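Local structure of homoserine dehydrogenase (Staphylococcus aureus M1064, 4PG7) at residues N183-K188 with E198-A203; D221-V226 with A281-T286; I256-Q261 with A408-Q413; G263-L268 with A296-Y301; N376-V381 with A416-G421. The protein catalyses the reversible NAD(P)-dependent interconversion of aspartate semialdehyde and homoserine in the aspartic acid pathway. All coordinates share one frame; numbering follows the deposited sequence.

In the fold
Contact 2 is the most central of the five and, like contact 5, largely buried; contacts 1, 3 and 4 are only partly so. Contacts 2 to 5 all reach one mixed sheet, in which strands 264-275 and 278-289 are neighbours, as are 404-411 and 414-422. Contact 2 packs a helix on this sheet by methyl groups, whereas contact 4 ties a loop to it through ion pairs. Contact 1, a helix pair, meets contact 4 through Ser187, bonded to Glu298 and Asp299. Contacts 3 and 5 both involve the C-terminal domain: contact 5 zips two of its strands by backbone bonds, while contact 3 sets helix 253-262 against it by thin apolar packing and a water.

Contact 1 (N183-K188 with E198-A203); sequences NFILSK and EALDEA
Ile185 meets the helix of 198-203 with both of its branches, and this is the tight part of the contact. Because CG1 stands beside the backbone N (chi1 -71°), it carries CD1 over to Leu200, and the CD1 methyls of Ile185 and Leu200 lie 3.8 Å apart on side chains running side by side in the same direction. The shorter branch, Ile185 CG2, rests 3.8 Å from Ala199 CB, a methyl that also touches Ile185 O. One turn further, Ala203 CB settles 4.0 Å from Ile185 CG1 and, obliquely to the ring, 3.9 Å from Phe184 CD2; the same ring stacks on Phe208. With alanines facing Ile185 and Phe184, the axes of the two segments approach to 8.8 Å, crossing at 126°.

The looser, partly exposed side belongs to Lys188 and Glu202. The bent lysine chain brings CE to 3.8 Å from Glu202 CG, but the charged ends do not pair: Lys188 NZ stays 5.1 Å from Glu202 OE1. Each finds its salt bridge on its own helix instead, Lys188 with Glu192 and Glu202 with Arg205. No hydrogen bond joins the segments, which implies that apolar packing, with aliphatic stems at its margin, holds them together.

Contact 2 (D221-V226 with A281-T286); sequences DAARKV and ASVEPT
Ala281 opens the strand's contact with the helix: its CB points at Val226 and lies 3.7 Å from Val226 CG1. The next residue, Ser282, has its CB directed away from the helix, its side chain touching Lys271 of the adjacent strand, and contributes only its carbonyl, with Ser282 O 4.0 Å from Val226 CG2. Val283 then comes back to the helix side and carries most of the packing. Its CG2, set beside its own backbone N while CG1 stands anti to it (chi1 173°), presses against the helix main chain, 3.5 Å from Ala223 CA. The other methyl, Val283 CG1, lies 3.8 Å from Ala222 CB, so the valine packs directly on the short side chain of Ala222 and the main chain at Ala223. Val283 CG2 also meets Val226 CG2 at 3.8 Å, the two valines sliding past each other in opposite directions.

From Glu284 onward the strand leaves the helix. Pro285 packs on Leu268 and Tyr441, and Thr286 OG1 donates to Glu284 O over 2.8 Å, reaching that carbonyl from above its plane. On the helix itself, away from the strand, Asp221 gathers a salt-bridge network: Lys225 NZ is 2.7 Å from Asp221 OD2, on the syn side of the carboxylate, while the bond from Arg224 to OD1 is weak. Asn179 also binds OD2, and Lys225 NZ has a further partner in Leu178 O.

The segment axes run nearly antiparallel, at 150° and 8.1 Å, the two-layer packing of helix 220-234 on a mixed sheet, as in an alpha+beta domain.

Contact 3 (I256-Q261 with A408-Q413); sequences INVADQ and ANYDNQ
Val258 of helix 253-262 has its CB directed toward strand 408-411, and its two methyls divide the work. From CB, CG1 stands anti to the backbone N (chi1 173°) and ends 4.1 Å from Ala408 CB, with Ala416 and Phe378 of neighbouring strands also against the valine. The other branch, CG2, comes to 3.7 Å from Asn409 O. The same methyl lies 3.8 Å from Tyr410 CD1, meeting the ring obliquely, with the two side chains crossing at about a right angle.

The strand belongs to the C-terminal ACT domain, and the helix to the preceding part of the chain, so the valine works at a seam between them. Tyr410 and Asp411 form the two-residue side of a classic beta bulge, opposite a single residue of strand 414-422. The hydroxyl of Tyr410 is bonded to Asp255, and its side chain lies about 6 Å from the bound lysine, touching Thr252 of that pocket.

A turn later, Gln261 lays its amide beside the same alanine, with Gln261 CD 4.1 Å from Ala408 CB. A water donates to Gln261 OE1 at 3.1 Å. It accepts from Asn409 N over 3.0 Å, and bonds only weakly to Asn409 OD1.

Contact 4 (G263-L268 with A296-Y301); sequences GYKIKL and AVEDEY
Glu298 OE2 is gripped by two lysines that reach it from opposite faces of the carboxylate. Lys265 NZ forms a salt bridge of 2.8 Å to Glu298 OE2, tilted 40° out of the plane, and Lys267 NZ forms another of 2.9 Å to that oxygen, tilted 54°. Lys267 NZ also donates to Val297 O, at 2.7 Å, from above the carbonyl plane. The ammonium group of Lys267 is thus shared between a carboxylate and a main-chain oxygen, and two positive charges on one oxygen would probably stabilise the ionised glutamate. The other carboxylate oxygen, OE1, is bonded to Ser187 OG; Asn183 ND2 adds a second donor to Val297 O, and Lys265 NZ also reaches Ala295 O.

The two lysines arrive differently. Lys265 is extended beyond CG and comes at Glu298 from the opposite direction, whereas Lys267, bent at chi2 (-74°), crosses it at about a right angle. Beyond the polar centre the packing is slight. Lys267 CE lies 3.6 Å from Val297 O and Lys265 NZ 4.1 Å from Ala296 CA, while the backbones stay well apart, with the CA atoms of Lys265 and Ala296 separated by 8.8 Å.

Further out, Glu298 to Tyr301 make a type II' beta turn, closed by Tyr301 N to Glu298 O at 3.2 Å. Tyr301 OH is bonded to Asp313 N of the second subunit, and Val297 packs on Gln293 of that subunit. Lysines two apart on a strand share one face, here forming a salt-bridge network that ties sheet strand 264-275 to a loop at the dimer interface.

Contact 5 (N376-V381 with A416-G421); sequences NFFVVV and AAVIVG
The ring of Phe378 leans over the neighbouring strand and fills the hollow left by Ala416, with Phe378 CE1 3.6 Å from Ala416 CB. With CG placed anti to the backbone N (chi1 171°), the ring extends across to Ala416 and Val418. Val418, its cross-strand partner, offers CG2 to the ring edge, in plane, 3.7 Å from Phe378 CD1, so the methyl abuts one edge of the ring. The ring also touches Leu262 of helix 253-262.

The antiparallel pairs Phe377-Ile419 and Val379-Ala417 are hydrogen-bonded, four bonds in all; Phe378-Val418 and Val380-Ala416 are non-hydrogen-bonded. These strands are the first and third of the beta-alpha-beta-beta-alpha-beta order of an ACT domain, lying side by side as in that fold.

On the face bearing Val379 and Ala417, the small alanine makes a low place, and Ile419, from the next pair, reaches obliquely to Val379, its CD1 4.2 Å from Val379 CG2. Leu405 packs against both Ala417 and Ile419.

At the end of the pairing the amide of Asn376 reaches across to the partner strand: Gly421 N donates to Asn376 OD1 at 2.9 Å, in the carbonyl plane. Val420 CG1 packs close beside that oxygen, 3.3 Å from Asn376 OD1, while ND2 is bonded to Val443 O.

Contact 1 (N183-K188 with E198-A203)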
# COMPACT_ATOMS: atom_id res chain seq x y z
N ASN A 183 -14.39 11.17 -5.42
CA ASN A 183 -13.73 10.44 -6.47
C ASN A 183 -14.73 9.70 -7.33
O ASN A 183 -14.59 9.67 -8.56
CB ASN A 183 -12.71 9.47 -5.91
CG ASN A 183 -11.68 9.10 -6.94
OD1 ASN A 183 -11.10 9.99 -7.59
ND2 ASN A 183 -11.42 7.81 -7.12
N PHE A 184 -15.74 9.11 -6.70
CA PHE A 184 -16.82 8.44 -7.45
C PHE A 184 -17.47 9.41 -8.44
O PHE A 184 -17.69 9.08 -9.61
CB PHE A 184 -17.87 7.86 -6.51
CG PHE A 184 -18.99 7.14 -7.23
CD1 PHE A 184 -18.92 5.78 -7.47
CD2 PHE A 184 -20.10 7.83 -7.68
CE1 PHE A 184 -19.95 5.11 -8.17
CE2 PHE A 184 -21.12 7.19 -8.37
CZ PHE A 184 -21.04 5.82 -8.63
N ILE A 185 -17.77 10.61 -7.96
CA ILE A 185 -18.44 11.60 -8.79
C ILE A 185 -17.57 11.99 -9.98
O ILE A 185 -18.05 12.05 -11.12
CB ILE A 185 -18.83 12.84 -7.95
CG1 ILE A 185 -19.97 12.46 -7.01
CG2 ILE A 185 -19.23 14.01 -8.83
CD1 ILE A 185 -20.21 13.42 -5.86
N LEU A 186 -16.28 12.26 -9.71
CA LEU A 186 -15.37 12.62 -10.82
C LEU A 186 -15.22 11.48 -11.85
O LEU A 186 -15.15 11.74 -13.05
CB LEU A 186 -14.02 13.08 -10.29
CG LEU A 186 -14.02 14.41 -9.53
CD1 LEU A 186 -12.65 14.68 -8.94
CD2 LEU A 186 -14.42 15.54 -10.42
N SER A 187 -15.16 10.24 -11.38
CA SER A 187 -15.11 9.08 -12.27
C SER A 187 -16.36 8.98 -13.14
O SER A 187 -16.28 8.72 -14.33
CB SER A 187 -14.93 7.79 -11.47
OG SER A 187 -13.66 7.77 -10.84
N LYS A 188 -17.51 9.21 -12.53
CA LYS A 188 -18.78 9.17 -13.26
C LYS A 188 -18.83 10.25 -14.35
O LYS A 188 -19.19 9.97 -15.49
CB LYS A 188 -19.92 9.36 -12.27
CG LYS A 188 -21.31 9.25 -12.89
CD LYS A 188 -21.69 7.82 -13.25
CE LYS A 188 -21.95 6.96 -12.03
NZ LYS A 188 -22.59 5.68 -12.43
N GLU A 198 -25.60 15.90 -12.34
CA GLU A 198 -26.09 14.59 -12.70
C GLU A 198 -25.30 13.50 -11.98
O GLU A 198 -25.89 12.54 -11.48
CB GLU A 198 -25.98 14.36 -14.21
CG GLU A 198 -26.98 15.15 -15.03
CD GLU A 198 -26.66 15.17 -16.54
OE1 GLU A 198 -25.55 14.74 -16.95
OE2 GLU A 198 -27.51 15.65 -17.32
N ALA A 199 -23.99 13.68 -11.89
CA ALA A 199 -23.13 12.68 -11.25
C ALA A 199 -23.37 12.62 -9.75
O ALA A 199 -23.39 11.54 -9.17
CB ALA A 199 -21.65 12.96 -11.54
N LEU A 200 -23.58 13.77 -9.12
CA LEU A 200 -23.91 13.80 -7.70
C LEU A 200 -25.25 13.14 -7.43
O LEU A 200 -25.39 12.37 -6.47
CB LEU A 200 -23.94 15.24 -7.17
CG LEU A 200 -24.46 15.45 -5.76
CD1 LEU A 200 -23.62 14.69 -4.73
CD2 LEU A 200 -24.49 16.94 -5.44
N ASP A 201 -26.25 13.44 -8.24
CA ASP A 201 -27.56 12.78 -8.04
C ASP A 201 -27.42 11.26 -8.17
O ASP A 201 -28.04 10.50 -7.42
CB ASP A 201 -28.59 13.31 -9.03
CG ASP A 201 -29.07 14.73 -8.69
OD1 ASP A 201 -28.82 15.24 -7.56
OD2 ASP A 201 -29.74 15.32 -9.54
N GLU A 202 -26.63 10.83 -9.14
CA GLU A 202 -26.42 9.40 -9.33
C GLU A 202 -25.73 8.82 -8.09
O GLU A 202 -26.13 7.76 -7.60
CB GLU A 202 -25.62 9.11 -10.62
CG GLU A 202 -25.58 7.64 -11.01
CD GLU A 202 -26.98 7.03 -11.08
OE1 GLU A 202 -27.24 6.09 -10.30
OE2 GLU A 202 -27.84 7.52 -11.85
N ALA A 203 -24.72 9.51 -7.57
CA ALA A 203 -24.05 9.04 -6.35
C ALA A 203 -25.01 8.93 -5.16
O ALA A 203 -24.89 8.00 -4.34
CB ALA A 203 -22.89 9.93 -5.99

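Contact 2 (D221-V226 with A281-T286)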
# COMPACT_ATOMS: atom_id res chain seq x y z
N ASP A 221 -14.01 16.49 4.47
CA ASP A 221 -13.56 15.14 4.88
C ASP A 221 -12.13 14.89 4.47
O ASP A 221 -11.31 14.41 5.26
CB ASP A 221 -14.46 14.05 4.28
CG ASP A 221 -13.97 12.66 4.61
OD1 ASP A 221 -13.82 12.39 5.82
OD2 ASP A 221 -13.74 11.82 3.68
N ALA A 222 -11.82 15.21 3.21
CA ALA A 222 -10.48 15.04 2.69
C ALA A 222 -9.47 15.93 3.45
O ALA A 222 -8.36 15.48 3.73
CB ALA A 222 -10.44 15.35 1.21
N ALA A 223 -9.86 17.15 3.79
CA ALA A 223 -8.97 18.04 4.54
C ALA A 223 -8.67 17.51 5.95
O ALA A 223 -7.53 17.57 6.41
CB ALA A 223 -9.55 19.45 4.62
N ARG A 224 -9.67 16.93 6.60
CA ARG A 224 -9.42 16.27 7.89
C ARG A 224 -8.40 15.14 7.74
O ARG A 224 -7.50 15.01 8.55
CB ARG A 224 -10.73 15.76 8.51
CG ARG A 224 -11.65 16.89 8.94
CD ARG A 224 -12.83 16.40 9.78
NE ARG A 224 -13.57 15.37 9.07
CZ ARG A 224 -14.73 15.53 8.43
NH1 ARG A 224 -15.34 16.70 8.42
NH2 ARG A 224 -15.28 14.48 7.82
N LYS A 225 -8.53 14.34 6.70
CA LYS A 225 -7.58 13.25 6.47
C LYS A 225 -6.18 13.74 6.13
O LYS A 225 -5.20 13.07 6.45
CB LYS A 225 -8.10 12.28 5.41
CG LYS A 225 -9.26 11.44 5.95
CD LYS A 225 -9.98 10.70 4.84
CE LYS A 225 -11.19 9.92 5.38
NZ LYS A 225 -12.15 9.70 4.26
N VAL A 226 -6.09 14.90 5.48
CA VAL A 226 -4.80 15.53 5.24
C VAL A 226 -4.14 15.99 6.54
O VAL A 226 -2.93 15.85 6.70
CB VAL A 226 -4.94 16.74 4.29
CG1 VAL A 226 -3.68 17.59 4.31
CG2 VAL A 226 -5.23 16.24 2.89
N ALA A 281 -0.24 22.26 3.30
CA ALA A 281 -1.29 21.25 3.15
C ALA A 281 -2.46 21.81 2.36
O ALA A 281 -2.83 22.95 2.55
CB ALA A 281 -1.76 20.79 4.51
N SER A 282 -3.05 20.98 1.49
CA SER A 282 -4.15 21.41 0.65
C SER A 282 -5.04 20.26 0.19
O SER A 282 -4.63 19.10 0.17
CB SER A 282 -3.63 22.12 -0.60
OG SER A 282 -2.69 21.31 -1.29
N VAL A 283 -6.25 20.62 -0.19
CA VAL A 283 -7.18 19.73 -0.83
C VAL A 283 -7.77 20.52 -1.98
O VAL A 283 -8.35 21.58 -1.74
CB VAL A 283 -8.32 19.34 0.12
CG1 VAL A 283 -9.39 18.55 -0.61
CG2 VAL A 283 -7.79 18.52 1.27
N GLU A 284 -7.65 20.03 -3.20
CA GLU A 284 -8.31 20.70 -4.32
C GLU A 284 -8.30 19.88 -5.59
O GLU A 284 -7.51 18.94 -5.75
CB GLU A 284 -7.67 22.07 -4.59
CG GLU A 284 -6.24 22.00 -5.01
CD GLU A 284 -5.58 23.37 -5.05
OE1 GLU A 284 -6.13 24.31 -5.67
OE2 GLU A 284 -4.50 23.48 -4.47
N PRO A 285 -9.20 20.23 -6.53
CA PRO A 285 -9.18 19.61 -7.86
C PRO A 285 -7.83 19.84 -8.54
O PRO A 285 -7.32 20.95 -8.54
CB PRO A 285 -10.30 20.34 -8.61
CG PRO A 285 -11.18 20.88 -7.55
CD PRO A 285 -10.31 21.18 -6.38
N THR A 286 -7.26 18.75 -9.05
CA THR A 286 -5.89 18.69 -9.50
C THR A 286 -5.83 17.85 -10.76
O THR A 286 -6.44 16.78 -10.84
CB THR A 286 -5.03 18.04 -8.39
OG1 THR A 286 -5.12 18.83 -7.21
CG2 THR A 286 -3.60 17.90 -8.79

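Contact 3 (I256-Q261 with A408-Q413)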
# COMPACT_ATOMS: atom_id res chain seq x y z
N ILE A 256 -12.86 18.43 -17.43
CA ILE A 256 -12.48 17.05 -17.59
C ILE A 256 -12.04 16.71 -19.01
O ILE A 256 -11.02 16.04 -19.21
CB ILE A 256 -13.62 16.13 -17.13
CG1 ILE A 256 -13.65 16.14 -15.61
CG2 ILE A 256 -13.42 14.72 -17.65
CD1 ILE A 256 -14.87 15.52 -15.01
N ASN A 257 -12.80 17.16 -20.00
CA ASN A 257 -12.49 16.84 -21.40
C ASN A 257 -11.27 17.60 -21.95
O ASN A 257 -10.48 17.05 -22.73
CB ASN A 257 -13.73 17.02 -22.28
CG ASN A 257 -14.80 15.97 -21.98
OD1 ASN A 257 -14.50 14.93 -21.43
ND2 ASN A 257 -16.04 16.26 -22.31
N VAL A 258 -11.10 18.84 -21.51
CA VAL A 258 -9.92 19.59 -21.88
C VAL A 258 -8.68 18.97 -21.20
O VAL A 258 -7.65 18.74 -21.83
CB VAL A 258 -10.07 21.07 -21.48
CG1 VAL A 258 -8.78 21.83 -21.70
CG2 VAL A 258 -11.18 21.73 -22.29
N ALA A 259 -8.79 18.63 -19.92
CA ALA A 259 -7.71 17.92 -19.23
C ALA A 259 -7.37 16.65 -19.98
O ALA A 259 -6.19 16.31 -20.19
CB ALA A 259 -8.11 17.59 -17.81
N ASP A 260 -8.41 15.93 -20.38
CA ASP A 260 -8.25 14.68 -21.07
C ASP A 260 -7.41 14.84 -22.34
O ASP A 260 -6.47 14.05 -22.59
CB ASP A 260 -9.60 14.10 -21.45
CG ASP A 260 -9.44 12.81 -22.24
OD1 ASP A 260 -8.87 11.84 -21.72
OD2 ASP A 260 -9.77 12.82 -23.42
N GLN A 261 -7.79 15.81 -23.17
CA GLN A 261 -7.07 16.06 -24.43
C GLN A 261 -5.60 16.45 -24.18
O GLN A 261 -4.75 16.13 -24.97
CB GLN A 261 -7.77 17.09 -25.32
CG GLN A 261 -7.25 18.53 -25.27
CD GLN A 261 -7.89 19.47 -26.30
OE1 GLN A 261 -7.27 19.79 -27.31
NE2 GLN A 261 -9.12 19.95 -26.02
N ALA A 408 -4.91 24.90 -25.05
CA ALA A 408 -6.01 24.18 -25.65
C ALA A 408 -7.25 25.06 -25.69
O ALA A 408 -7.41 25.95 -24.83
CB ALA A 408 -6.33 22.94 -24.85
N ASN A 409 -8.12 24.79 -26.66
CA ASN A 409 -9.44 25.36 -26.70
C ASN A 409 -10.24 24.82 -25.54
O ASN A 409 -10.19 23.66 -25.24
CB ASN A 409 -10.16 24.99 -28.00
CG ASN A 409 -9.57 25.67 -29.21
OD1 ASN A 409 -9.09 25.03 -30.13
ND2 ASN A 409 -9.58 26.98 -29.20
N TYR A 410 -10.97 25.68 -24.86
CA TYR A 410 -11.75 25.27 -23.72
C TYR A 410 -13.23 25.40 -24.05
O TYR A 410 -13.98 24.48 -23.85
CB TYR A 410 -11.38 26.14 -22.53
CG TYR A 410 -12.05 25.83 -21.23
CD1 TYR A 410 -11.44 24.96 -20.32
CD2 TYR A 410 -13.24 26.44 -20.85
CE1 TYR A 410 -12.02 24.69 -19.10
CE2 TYR A 410 -13.82 26.18 -19.63
CZ TYR A 410 -13.20 25.29 -18.76
OH TYR A 410 -13.75 25.03 -17.52
N ASP A 411 -13.61 26.59 -24.52
CA ASP A 411 -14.98 26.89 -24.92
C ASP A 411 -14.89 28.15 -25.80
O ASP A 411 -13.79 28.60 -26.13
CB ASP A 411 -15.84 27.13 -23.67
CG ASP A 411 -17.33 27.02 -23.95
OD1 ASP A 411 -17.72 26.96 -25.14
OD2 ASP A 411 -18.12 27.03 -22.98
N ASN A 412 -16.03 28.71 -26.19
CA ASN A 412 -16.06 29.95 -26.99
C ASN A 412 -15.32 31.12 -26.34
O ASN A 412 -15.65 31.52 -25.24
CB ASN A 412 -17.51 30.35 -27.25
CG ASN A 412 -18.27 29.33 -28.07
OD1 ASN A 412 -17.79 28.85 -29.10
ND2 ASN A 412 -19.48 28.99 -27.62
N GLN A 413 -14.31 31.64 -27.02
CA GLN A 413 -13.40 32.65 -26.46
C GLN A 413 -12.79 32.25 -25.08
O GLN A 413 -12.48 33.12 -24.26
CB GLN A 413 -14.12 34.01 -26.35
CG GLN A 413 -14.46 34.62 -27.70
CD GLN A 413 -15.07 36.01 -27.60
OE1 GLN A 413 -14.90 36.82 -28.51
NE2 GLN A 413 -15.75 36.30 -26.49
O HOH W 1 -7.38 22.61 -28.53

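Contact 4 (G263-L268 with A296-Y301)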
# COMPACT_ATOMS: atom_id res chain seq x y z
N GLY A 263 -3.79 15.21 -21.75
CA GLY A 263 -3.13 14.04 -21.17
C GLY A 263 -3.31 13.83 -19.68
O GLY A 263 -2.50 13.15 -19.06
N TYR A 264 -4.37 14.41 -19.10
CA TYR A 264 -4.58 14.41 -17.65
C TYR A 264 -6.00 13.99 -17.27
O TYR A 264 -6.94 14.21 -18.03
CB TYR A 264 -4.37 15.82 -17.08
CG TYR A 264 -3.00 16.38 -17.30
CD1 TYR A 264 -1.97 16.16 -16.37
CD2 TYR A 264 -2.70 17.07 -18.47
CE1 TYR A 264 -0.68 16.66 -16.60
CE2 TYR A 264 -1.43 17.59 -18.71
CZ TYR A 264 -0.42 17.37 -17.78
OH TYR A 264 0.83 17.88 -18.02
N LYS A 265 -6.12 13.40 -16.08
CA LYS A 265 -7.38 13.21 -15.41
C LYS A 265 -7.52 14.29 -14.35
O LYS A 265 -6.54 14.92 -13.97
CB LYS A 265 -7.40 11.85 -14.72
CG LYS A 265 -7.45 10.70 -15.71
CD LYS A 265 -7.86 9.44 -15.00
CE LYS A 265 -8.22 8.34 -15.96
NZ LYS A 265 -8.12 7.04 -15.25
N ILE A 266 -8.72 14.48 -13.84
CA ILE A 266 -8.94 15.39 -12.71
C ILE A 266 -9.31 14.56 -11.49
O ILE A 266 -10.21 13.73 -11.56
CB ILE A 266 -10.00 16.44 -13.05
CG1 ILE A 266 -9.53 17.29 -14.23
CG2 ILE A 266 -10.26 17.35 -11.85
CD1 ILE A 266 -10.39 18.48 -14.56
N LYS A 267 -8.63 14.78 -10.37
CA LYS A 267 -8.94 14.12 -9.10
C LYS A 267 -8.99 15.19 -8.03
O LYS A 267 -8.35 16.24 -8.17
CB LYS A 267 -7.84 13.09 -8.71
CG LYS A 267 -7.52 12.06 -9.79
CD LYS A 267 -8.61 11.01 -9.92
CE LYS A 267 -8.25 9.98 -10.97
NZ LYS A 267 -9.30 8.94 -11.06
N LEU A 268 -9.74 14.92 -6.97
CA LEU A 268 -9.64 15.73 -5.76
C LEU A 268 -8.47 15.17 -4.97
O LEU A 268 -8.54 14.03 -4.47
CB LEU A 268 -10.91 15.69 -4.94
CG LEU A 268 -10.90 16.61 -3.70
CD1 LEU A 268 -10.99 18.07 -4.11
CD2 LEU A 268 -12.03 16.27 -2.75
N ALA A 296 -5.15 6.30 -12.09
CA ALA A 296 -5.95 5.10 -12.35
C ALA A 296 -6.91 4.74 -11.21
O ALA A 296 -7.71 3.84 -11.36
CB ALA A 296 -5.03 3.92 -12.60
N VAL A 297 -6.86 5.49 -10.11
CA VAL A 297 -7.68 5.22 -8.94
C VAL A 297 -9.10 5.79 -9.15
O VAL A 297 -9.30 7.02 -9.14
CB VAL A 297 -7.02 5.83 -7.70
CG1 VAL A 297 -7.87 5.60 -6.46
CG2 VAL A 297 -5.64 5.22 -7.50
N GLU A 298 -10.05 4.90 -9.35
CA GLU A 298 -11.40 5.25 -9.82
C GLU A 298 -12.47 4.92 -8.81
O GLU A 298 -12.25 4.17 -7.85
CB GLU A 298 -11.73 4.49 -11.13
CG GLU A 298 -10.84 4.85 -12.33
CD GLU A 298 -10.80 6.35 -12.65
OE1 GLU A 298 -11.82 7.07 -12.56
OE2 GLU A 298 -9.71 6.84 -12.99
N ASP A 299 -13.63 5.52 -9.03
CA ASP A 299 -14.83 5.26 -8.25
C ASP A 299 -14.61 5.58 -6.79
O ASP A 299 -13.95 6.56 -6.48
CB ASP A 299 -15.30 3.82 -8.52
CG ASP A 299 -15.51 3.57 -10.00
OD1 ASP A 299 -15.93 4.51 -10.72
OD2 ASP A 299 -15.23 2.45 -10.47
N GLU A 300 -15.09 4.73 -5.89
CA GLU A 300 -14.98 5.00 -4.46
C GLU A 300 -13.65 4.58 -3.85
O GLU A 300 -13.46 4.70 -2.65
CB GLU A 300 -16.15 4.35 -3.70
CG GLU A 300 -16.09 2.84 -3.51
CD GLU A 300 -16.66 2.03 -4.67
OE1 GLU A 300 -16.71 2.52 -5.83
OE2 GLU A 300 -17.03 0.86 -4.42
N TYR A 301 -12.71 4.11 -4.65
CA TYR A 301 -11.40 3.71 -4.11
C TYR A 301 -10.60 4.94 -3.71
O TYR A 301 -10.80 6.02 -4.24
CB TYR A 301 -10.63 2.85 -5.10
CG TYR A 301 -11.06 1.41 -5.06
CD1 TYR A 301 -10.37 0.50 -4.29
CD2 TYR A 301 -12.18 0.96 -5.76
CE1 TYR A 301 -10.76 -0.82 -4.22
CE2 TYR A 301 -12.57 -0.38 -5.69
CZ TYR A 301 -11.86 -1.26 -4.92
OH TYR A 301 -12.19 -2.60 -4.82

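Contact 5 (N376-V381 with A416-G421)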
# COMPACT_ATOMS: atom_id res chain seq x y z
N ASN A 376 3.26 23.27 -11.10
CA ASN A 376 2.64 23.23 -12.40
C ASN A 376 1.18 23.60 -12.26
O ASN A 376 0.53 23.30 -11.25
CB ASN A 376 2.77 21.84 -13.00
CG ASN A 376 4.12 21.22 -12.73
OD1 ASN A 376 5.15 21.82 -13.04
ND2 ASN A 376 4.12 20.05 -12.13
N PHE A 377 0.65 24.25 -13.30
CA PHE A 377 -0.69 24.84 -13.19
C PHE A 377 -1.50 24.66 -14.45
O PHE A 377 -0.96 24.70 -15.55
CB PHE A 377 -0.56 26.31 -12.88
CG PHE A 377 0.17 26.59 -11.59
CD1 PHE A 377 -0.54 26.69 -10.40
CD2 PHE A 377 1.56 26.76 -11.57
CE1 PHE A 377 0.13 26.95 -9.20
CE2 PHE A 377 2.23 27.03 -10.38
CZ PHE A 377 1.51 27.13 -9.20
N PHE A 378 -2.81 24.54 -14.25
CA PHE A 378 -3.79 24.50 -15.33
C PHE A 378 -4.62 25.77 -15.17
O PHE A 378 -5.26 25.95 -14.16
CB PHE A 378 -4.69 23.28 -15.15
CG PHE A 378 -5.89 23.22 -16.05
CD1 PHE A 378 -5.77 22.88 -17.38
CD2 PHE A 378 -7.17 23.36 -15.54
CE1 PHE A 378 -6.90 22.75 -18.20
CE2 PHE A 378 -8.29 23.23 -16.35
CZ PHE A 378 -8.15 22.91 -17.68
N VAL A 379 -4.58 26.63 -16.17
CA VAL A 379 -5.16 27.96 -16.08
C VAL A 379 -6.23 28.10 -17.16
O VAL A 379 -5.94 27.88 -18.33
CB VAL A 379 -4.10 29.05 -16.31
CG1 VAL A 379 -4.75 30.43 -16.16
CG2 VAL A 379 -2.94 28.91 -15.34
N VAL A 380 -7.44 28.47 -16.76
CA VAL A 380 -8.55 28.70 -17.70
C VAL A 380 -8.86 30.19 -17.77
O VAL A 380 -9.07 30.83 -16.73
CB VAL A 380 -9.82 27.99 -17.23
CG1 VAL A 380 -10.94 28.20 -18.23
CG2 VAL A 380 -9.55 26.51 -17.05
N VAL A 381 -8.83 30.73 -18.98
CA VAL A 381 -9.10 32.14 -19.23
C VAL A 381 -10.32 32.26 -20.14
O VAL A 381 -10.45 31.51 -21.12
CB VAL A 381 -7.90 32.88 -19.87
CG1 VAL A 381 -6.70 32.82 -18.94
CG2 VAL A 381 -7.53 32.28 -21.21
N ALA A 416 -7.37 27.18 -22.28
CA ALA A 416 -6.72 26.66 -21.09
C ALA A 416 -5.25 26.51 -21.42
O ALA A 416 -4.90 26.25 -22.57
CB ALA A 416 -7.32 25.32 -20.70
N ALA A 417 -4.41 26.66 -20.40
CA ALA A 417 -2.97 26.46 -20.55
C ALA A 417 -2.51 25.55 -19.43
O ALA A 417 -2.92 25.73 -18.30
CB ALA A 417 -2.23 27.79 -20.46
N VAL A 418 -1.65 24.60 -19.75
CA VAL A 418 -0.91 23.89 -18.73
C VAL A 418 0.53 24.36 -18.81
O VAL A 418 1.17 24.29 -19.85
CB VAL A 418 -1.00 22.34 -18.90
CG1 VAL A 418 0.00 21.61 -18.00
CG2 VAL A 418 -2.43 21.88 -18.64
N ILE A 419 1.02 24.82 -17.66
CA ILE A 419 2.34 25.37 -17.58
C ILE A 419 3.10 24.54 -16.55
O ILE A 419 2.66 24.37 -15.42
CB ILE A 419 2.30 26.84 -17.14
CG1 ILE A 419 1.35 27.63 -18.02
CG2 ILE A 419 3.69 27.44 -17.21
CD1 ILE A 419 0.72 28.80 -17.31
N VAL A 420 4.24 24.00 -16.97
CA VAL A 420 5.04 23.15 -16.10
C VAL A 420 6.29 23.91 -15.69
O VAL A 420 6.96 24.49 -16.52
CB VAL A 420 5.42 21.85 -16.83
CG1 VAL A 420 6.43 21.03 -16.02
CG2 VAL A 420 4.19 21.02 -17.12
N GLY A 421 6.58 23.92 -14.39
CA GLY A 421 7.86 24.42 -13.89
C GLY A 421 7.91 25.89 -13.50
O GLY A 421 8.87 26.57 -13.79